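Local coordinates for glucokinase (Thermus thermophilus, PDB 3VOV), which probably transfers phosphate from ATP to glucose and other hexoses, as a zinc-binding sugar kinase of the ROK family, at residues B[192-197]-B[212-217]; B[205-210]-B[216-221]. One frame throughout, in Å; residues are numbered along the deposited sequence.

Contact 1 of 2, residues B[192-197]-B[212-217]; sequences YAFQRP and PKAERL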
loop_
_atom_site.group_PDB
_atom_site.type_symbol
_atom_site.label_atom_id
_atom_site.label_comp_id
_atom_site.label_asym_id
_atom_site.label_seq_id
_atom_site.Cartn_x
_atom_site.Cartn_y
_atom_site.Cartn_z
ATOM N N TYR B 192 -4.373 -12.842 16.091
ATOM C CA TYR B 192 -4.979 -13.364 14.849
ATOM C C TYR B 192 -4.098 -14.431 14.167
ATOM O O TYR B 192 -4.572 -15.526 13.772
ATOM C CB TYR B 192 -5.269 -12.190 13.885
ATOM C CG TYR B 192 -5.802 -12.660 12.558
ATOM C CD1 TYR B 192 -7.142 -13.038 12.421
ATOM C CD2 TYR B 192 -4.955 -12.773 11.456
ATOM C CE1 TYR B 192 -7.639 -13.508 11.188
ATOM C CE2 TYR B 192 -5.446 -13.249 10.214
ATOM C CZ TYR B 192 -6.775 -13.604 10.096
ATOM O OH TYR B 192 -7.262 -14.046 8.885
ATOM N N ALA B 193 -2.822 -14.119 14.019
ATOM C CA ALA B 193 -1.899 -14.957 13.252
ATOM C C ALA B 193 -1.513 -16.245 13.986
ATOM O O ALA B 193 -1.402 -17.304 13.356
ATOM C CB ALA B 193 -0.652 -14.162 12.884
ATOM N N PHE B 194 -1.320 -16.157 15.312
ATOM C CA PHE B 194 -1.080 -17.363 16.118
ATOM C C PHE B 194 -2.328 -18.143 16.496
ATOM O O PHE B 194 -2.206 -19.230 17.053
ATOM C CB PHE B 194 -0.217 -17.053 17.340
ATOM C CG PHE B 194 1.232 -16.796 16.987
ATOM C CD1 PHE B 194 2.162 -17.838 16.963
ATOM C CD2 PHE B 194 1.661 -15.515 16.616
ATOM C CE1 PHE B 194 3.496 -17.601 16.592
ATOM C CE2 PHE B 194 3.023 -15.269 16.228
ATOM C CZ PHE B 194 3.918 -16.314 16.241
ATOM N N GLN B 195 -3.516 -17.584 16.225
ATOM C CA GLN B 195 -4.787 -18.229 16.540
ATOM C C GLN B 195 -4.984 -18.564 18.037
ATOM O O GLN B 195 -5.633 -19.535 18.357
ATOM C CB GLN B 195 -5.018 -19.472 15.647
ATOM C CG GLN B 195 -4.831 -19.137 14.184
ATOM C CD GLN B 195 -5.250 -20.267 13.261
ATOM O OE1 GLN B 195 -6.321 -20.837 13.424
ATOM N NE2 GLN B 195 -4.407 -20.584 12.283
ATOM N N ARG B 196 -4.425 -17.740 18.920
ATOM C CA ARG B 196 -4.587 -17.827 20.371
ATOM C C ARG B 196 -4.217 -16.450 20.954
ATOM O O ARG B 196 -3.563 -15.658 20.262
ATOM C CB ARG B 196 -3.657 -18.890 20.960
ATOM C CG ARG B 196 -2.190 -18.546 20.797
ATOM C CD ARG B 196 -1.290 -19.575 21.435
ATOM N NE ARG B 196 0.049 -19.565 20.844
ATOM C CZ ARG B 196 1.119 -19.042 21.427
ATOM N NH1 ARG B 196 1.015 -18.484 22.622
ATOM N NH2 ARG B 196 2.298 -19.093 20.824
ATOM N N PRO B 197 -4.660 -16.142 22.194
ATOM C CA PRO B 197 -4.285 -14.836 22.752
ATOM C C PRO B 197 -2.775 -14.669 22.930
ATOM O O PRO B 197 -2.118 -15.492 23.555
ATOM C CB PRO B 197 -5.035 -14.786 24.072
ATOM C CG PRO B 197 -6.259 -15.752 23.833
ATOM C CD PRO B 197 -5.593 -16.878 23.082
ATOM N N PRO B 212 9.450 -17.456 13.270
ATOM C CA PRO B 212 9.440 -16.681 12.031
ATOM C C PRO B 212 8.267 -15.671 11.959
ATOM O O PRO B 212 8.454 -14.531 11.499
ATOM C CB PRO B 212 9.319 -17.749 10.907
ATOM C CG PRO B 212 9.578 -19.067 11.536
ATOM C CD PRO B 212 9.335 -18.917 13.040
ATOM N N LYS B 213 7.091 -16.101 12.421
ATOM C CA LYS B 213 5.874 -15.335 12.334
ATOM C C LYS B 213 6.019 -14.135 13.266
ATOM O O LYS B 213 5.623 -13.032 12.911
ATOM C CB LYS B 213 4.676 -16.221 12.734
ATOM C CG LYS B 213 3.334 -15.797 12.240
ATOM C CD LYS B 213 2.460 -16.991 11.741
ATOM C CE LYS B 213 1.863 -17.854 12.838
ATOM N NZ LYS B 213 2.756 -19.030 13.136
ATOM N N ALA B 214 6.620 -14.353 14.435
ATOM C CA ALA B 214 6.804 -13.281 15.416
ATOM C C ALA B 214 7.750 -12.226 14.890
ATOM O O ALA B 214 7.446 -11.035 14.961
ATOM C CB ALA B 214 7.292 -13.811 16.769
ATOM N N GLU B 215 8.895 -12.676 14.370
ATOM C CA GLU B 215 9.849 -11.808 13.702
ATOM C C GLU B 215 9.209 -10.930 12.613
ATOM O O GLU B 215 9.416 -9.709 12.576
ATOM C CB GLU B 215 11.014 -12.647 13.105
ATOM C CG GLU B 215 11.888 -13.293 14.192
ATOM C CD GLU B 215 13.064 -14.135 13.628
ATOM O OE1 GLU B 215 13.037 -14.536 12.430
ATOM O OE2 GLU B 215 14.014 -14.389 14.395
ATOM N N ARG B 216 8.447 -11.566 11.720
ATOM C CA ARG B 216 7.813 -10.878 10.622
ATOM C C ARG B 216 6.985 -9.693 11.103
ATOM O O ARG B 216 7.117 -8.559 10.619
ATOM C CB ARG B 216 6.927 -11.848 9.809
ATOM C CG ARG B 216 6.753 -11.399 8.326
ATOM C CD ARG B 216 5.639 -12.207 7.576
ATOM N NE ARG B 216 5.491 -11.794 6.171
ATOM C CZ ARG B 216 6.135 -12.360 5.143
ATOM N NH1 ARG B 216 7.005 -13.368 5.334
ATOM N NH2 ARG B 216 5.914 -11.918 3.915
ATOM N N LEU B 217 6.127 -9.984 12.070
ATOM C CA LEU B 217 5.131 -9.055 12.599
ATOM C C LEU B 217 5.799 -7.923 13.374
ATOM O O LEU B 217 5.451 -6.744 13.209
ATOM C CB LEU B 217 4.213 -9.891 13.531
ATOM C CG LEU B 217 2.942 -9.356 14.121
ATOM C CD1 LEU B 217 2.164 -10.564 14.629
ATOM C CD2 LEU B 217 3.293 -8.399 15.243
#
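Meeting from opposite directions, F194 and K213 form a cation-pi and CH-pi contact that packs the last turn of helix 183-194 against the first turn of helix 212-236, in the ROK-family fold of the actin-like ATPase clan. K213 CE stands 4.0 Å from the F194 ring centroid, only 8° off the ring normal, whereas K213 NZ, 4.3 Å from that centroid, sits past the rim near CE1 and CD1 (29° off the normal). CG of K213 is anti to its backbone N (chi1 -158°), and bends at chi2, chi3 and chi4 bring CE back over the ring. This is the tight part: F194 CZ reaches K213 CB at 3.6 Å, and its edge points at A214, whose small methyl lets the ring come close to the helix backbone. Lysine suits the boundary: its aliphatic chain covers the ring while the ammonium reaches the rim. With a serine at F194, K213 would probably lose its aromatic platform and its long chain would be freer to swing. The loose side begins at Q195, leaving the helix with positive phi, and continues through exposed R196, salt-bridged to E202. On the packed side, K213 CE also abuts A193 O at 3.4 Å.

Contact 2 of 2, residues B[205-210]-B[216-221]; sequences RLFQAG and RLVLQA
The ring of F207 meets helix 212-236 in two ways: L219 CD2 comes to its edge, near the ring plane, while V218 CB approaches at a slant between face and edge. The other flat group, the guanidinium of R205, has L206 CG 3.9 Å above one face, offset toward the rim; it belongs to the outer side of its helix, where NE forms a salt bridge with E202. Across the contact everything is apolar. F207 CD1 touches V218 CB at 3.6 Å, and both valine methyls, CG1 and CG2, stand 3.9 Å from CD1, so the corner of the ring bears on the branch point of the valine. A beta-branched residue is well matched to this: its bulk sits close to the helix, where CB and both methyls can meet the ring. Farther round the ring, F207 CE1 lies 4.0 Å from L219 CD2, the longer leucine reaching a position that its CB does not face. F207 gets there because its CG is anti to the backbone N (chi1 -180°), which carries the phenyl across to the neighbouring helix; its side chain crosses those of V218 and L219 at about a right angle. P252 and E215 also touch the phenyl, and Y255 and A258 of helix 253-265 pack on V218 and L219, carrying the apolar layer on to a third helix. Just beyond F207 its own helix stops. The last regular helix bond is A209 N to R205 O (2.8 Å); G210 then leaves the helix with phi 79°, easy without a side chain, its N bonding back to F207 O at 2.9 Å. The arrangement is that of two successive helices joined by a short turn, the first ended by a Schellman motif.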
loop_
_atom_site.group_PDB
_atom_site.type_symbol
_atom_site.label_atom_id
_atom_site.label_comp_id
_atom_site.label_asym_id
_atom_site.label_seq_id
_atom_site.Cartn_x
_atom_site.Cartn_y
_atom_site.Cartn_z
ATOM N N ARG B 205 8.825 -12.735 23.547
ATOM C CA ARG B 205 9.492 -14.019 23.859
ATOM C C ARG B 205 9.610 -14.852 22.577
ATOM O O ARG B 205 10.691 -15.336 22.239
ATOM C CB ARG B 205 8.686 -14.792 24.930
ATOM C CG ARG B 205 9.026 -16.305 25.032
ATOM C CD ARG B 205 8.094 -17.113 25.957
ATOM N NE ARG B 205 6.927 -17.649 25.247
ATOM C CZ ARG B 205 6.960 -18.586 24.297
ATOM N NH1 ARG B 205 8.112 -19.119 23.881
ATOM N NH2 ARG B 205 5.818 -18.996 23.747
ATOM N N LEU B 206 8.497 -14.989 21.854
ATOM C CA LEU B 206 8.491 -15.674 20.567
ATOM C C LEU B 206 9.512 -15.095 19.585
ATOM O O LEU B 206 10.232 -15.839 18.894
ATOM C CB LEU B 206 7.084 -15.655 19.969
ATOM C CG LEU B 206 6.036 -16.598 20.575
ATOM C CD1 LEU B 206 4.660 -16.161 20.169
ATOM C CD2 LEU B 206 6.330 -18.072 20.166
ATOM N N PHE B 207 9.579 -13.766 19.539
ATOM C CA PHE B 207 10.563 -13.059 18.725
ATOM C C PHE B 207 12.009 -13.440 19.113
ATOM O O PHE B 207 12.843 -13.845 18.255
ATOM C CB PHE B 207 10.351 -11.535 18.829
ATOM C CG PHE B 207 11.331 -10.721 18.000
ATOM C CD1 PHE B 207 10.994 -10.295 16.724
ATOM C CD2 PHE B 207 12.581 -10.390 18.494
ATOM C CE1 PHE B 207 11.863 -9.527 15.962
ATOM C CE2 PHE B 207 13.479 -9.640 17.727
ATOM C CZ PHE B 207 13.105 -9.211 16.436
ATOM N N GLN B 208 12.312 -13.300 20.402
ATOM C CA GLN B 208 13.643 -13.632 20.904
ATOM C C GLN B 208 13.993 -15.129 20.688
ATOM O O GLN B 208 15.135 -15.457 20.411
ATOM C CB GLN B 208 13.813 -13.186 22.371
ATOM C CG GLN B 208 13.880 -11.667 22.560
ATOM C CD GLN B 208 15.227 -10.987 22.182
ATOM O OE1 GLN B 208 15.705 -11.054 21.022
ATOM N NE2 GLN B 208 15.790 -10.241 23.145
ATOM N N ALA B 209 13.007 -16.014 20.778
ATOM C CA ALA B 209 13.166 -17.412 20.398
ATOM C C ALA B 209 13.328 -17.690 18.874
ATOM O O ALA B 209 13.482 -18.861 18.474
ATOM C CB ALA B 209 11.983 -18.245 20.955
ATOM N N GLY B 210 13.239 -16.661 18.025
ATOM C CA GLY B 210 13.371 -16.864 16.576
ATOM C C GLY B 210 12.156 -17.406 15.851
ATOM O O GLY B 210 12.253 -17.979 14.759
ATOM N N ARG B 216 8.447 -11.566 11.720
ATOM C CA ARG B 216 7.813 -10.878 10.622
ATOM C C ARG B 216 6.985 -9.693 11.103
ATOM O O ARG B 216 7.117 -8.559 10.619
ATOM C CB ARG B 216 6.927 -11.848 9.809
ATOM C CG ARG B 216 6.753 -11.399 8.326
ATOM C CD ARG B 216 5.639 -12.207 7.576
ATOM N NE ARG B 216 5.491 -11.794 6.171
ATOM C CZ ARG B 216 6.135 -12.360 5.143
ATOM N NH1 ARG B 216 7.005 -13.368 5.334
ATOM N NH2 ARG B 216 5.914 -11.918 3.915
ATOM N N LEU B 217 6.127 -9.984 12.070
ATOM C CA LEU B 217 5.131 -9.055 12.599
ATOM C C LEU B 217 5.799 -7.923 13.374
ATOM O O LEU B 217 5.451 -6.744 13.209
ATOM C CB LEU B 217 4.213 -9.891 13.531
ATOM C CG LEU B 217 2.942 -9.356 14.121
ATOM C CD1 LEU B 217 2.164 -10.564 14.629
ATOM C CD2 LEU B 217 3.293 -8.399 15.243
ATOM N N VAL B 218 6.747 -8.279 14.237
ATOM C CA VAL B 218 7.456 -7.260 15.050
ATOM C C VAL B 218 8.286 -6.297 14.177
ATOM O O VAL B 218 8.254 -5.061 14.350
ATOM C CB VAL B 218 8.335 -7.898 16.133
ATOM C CG1 VAL B 218 9.210 -6.865 16.812
ATOM C CG2 VAL B 218 7.490 -8.576 17.190
ATOM N N LEU B 219 9.049 -6.867 13.245
ATOM C CA LEU B 219 9.876 -6.047 12.369
ATOM C C LEU B 219 9.069 -5.130 11.463
ATOM O O LEU B 219 9.520 -4.033 11.164
ATOM C CB LEU B 219 10.824 -6.927 11.518
ATOM C CG LEU B 219 11.878 -7.712 12.286
ATOM C CD1 LEU B 219 12.692 -8.614 11.316
ATOM C CD2 LEU B 219 12.786 -6.829 13.090
ATOM N N GLN B 220 7.928 -5.598 10.970
ATOM C CA GLN B 220 7.064 -4.768 10.150
ATOM C C GLN B 220 6.561 -3.555 10.950
ATOM O O GLN B 220 6.531 -2.436 10.439
ATOM C CB GLN B 220 5.888 -5.567 9.570
ATOM C CG GLN B 220 4.768 -4.664 9.031
ATOM C CD GLN B 220 3.669 -5.431 8.293
ATOM O OE1 GLN B 220 2.475 -5.338 8.630
ATOM N NE2 GLN B 220 4.063 -6.183 7.286
ATOM N N ALA B 221 6.185 -3.794 12.207
ATOM C CA ALA B 221 5.724 -2.709 13.099
ATOM C C ALA B 221 6.855 -1.742 13.379
ATOM O O ALA B 221 6.671 -0.520 13.361
ATOM C CB ALA B 221 5.203 -3.305 14.423
#

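In the fold
Contacts 1 and 2 both rest on helix 212-236, sharing R216 and L217, and their centres are 8 Å apart. Each sets a preceding helix against it: 183-194 in contact 1, 200-208 in contact 2. Neither is deep core; both are partly buried and lie well out from the centre of the chain. Their chemistry differs: contact 1, at the N-terminal turn, mixes a lysine charge with an aromatic face, whereas contact 2, a turn further along, is wholly apolar and runs on to helix 253-265. A214 and E215 bridge them by packing on L206 and F207. The shared R216 runs into the subunit interfaces, salt-bridged to E174 of the second subunit and hydrogen-bonded to the R265 carbonyl of the third.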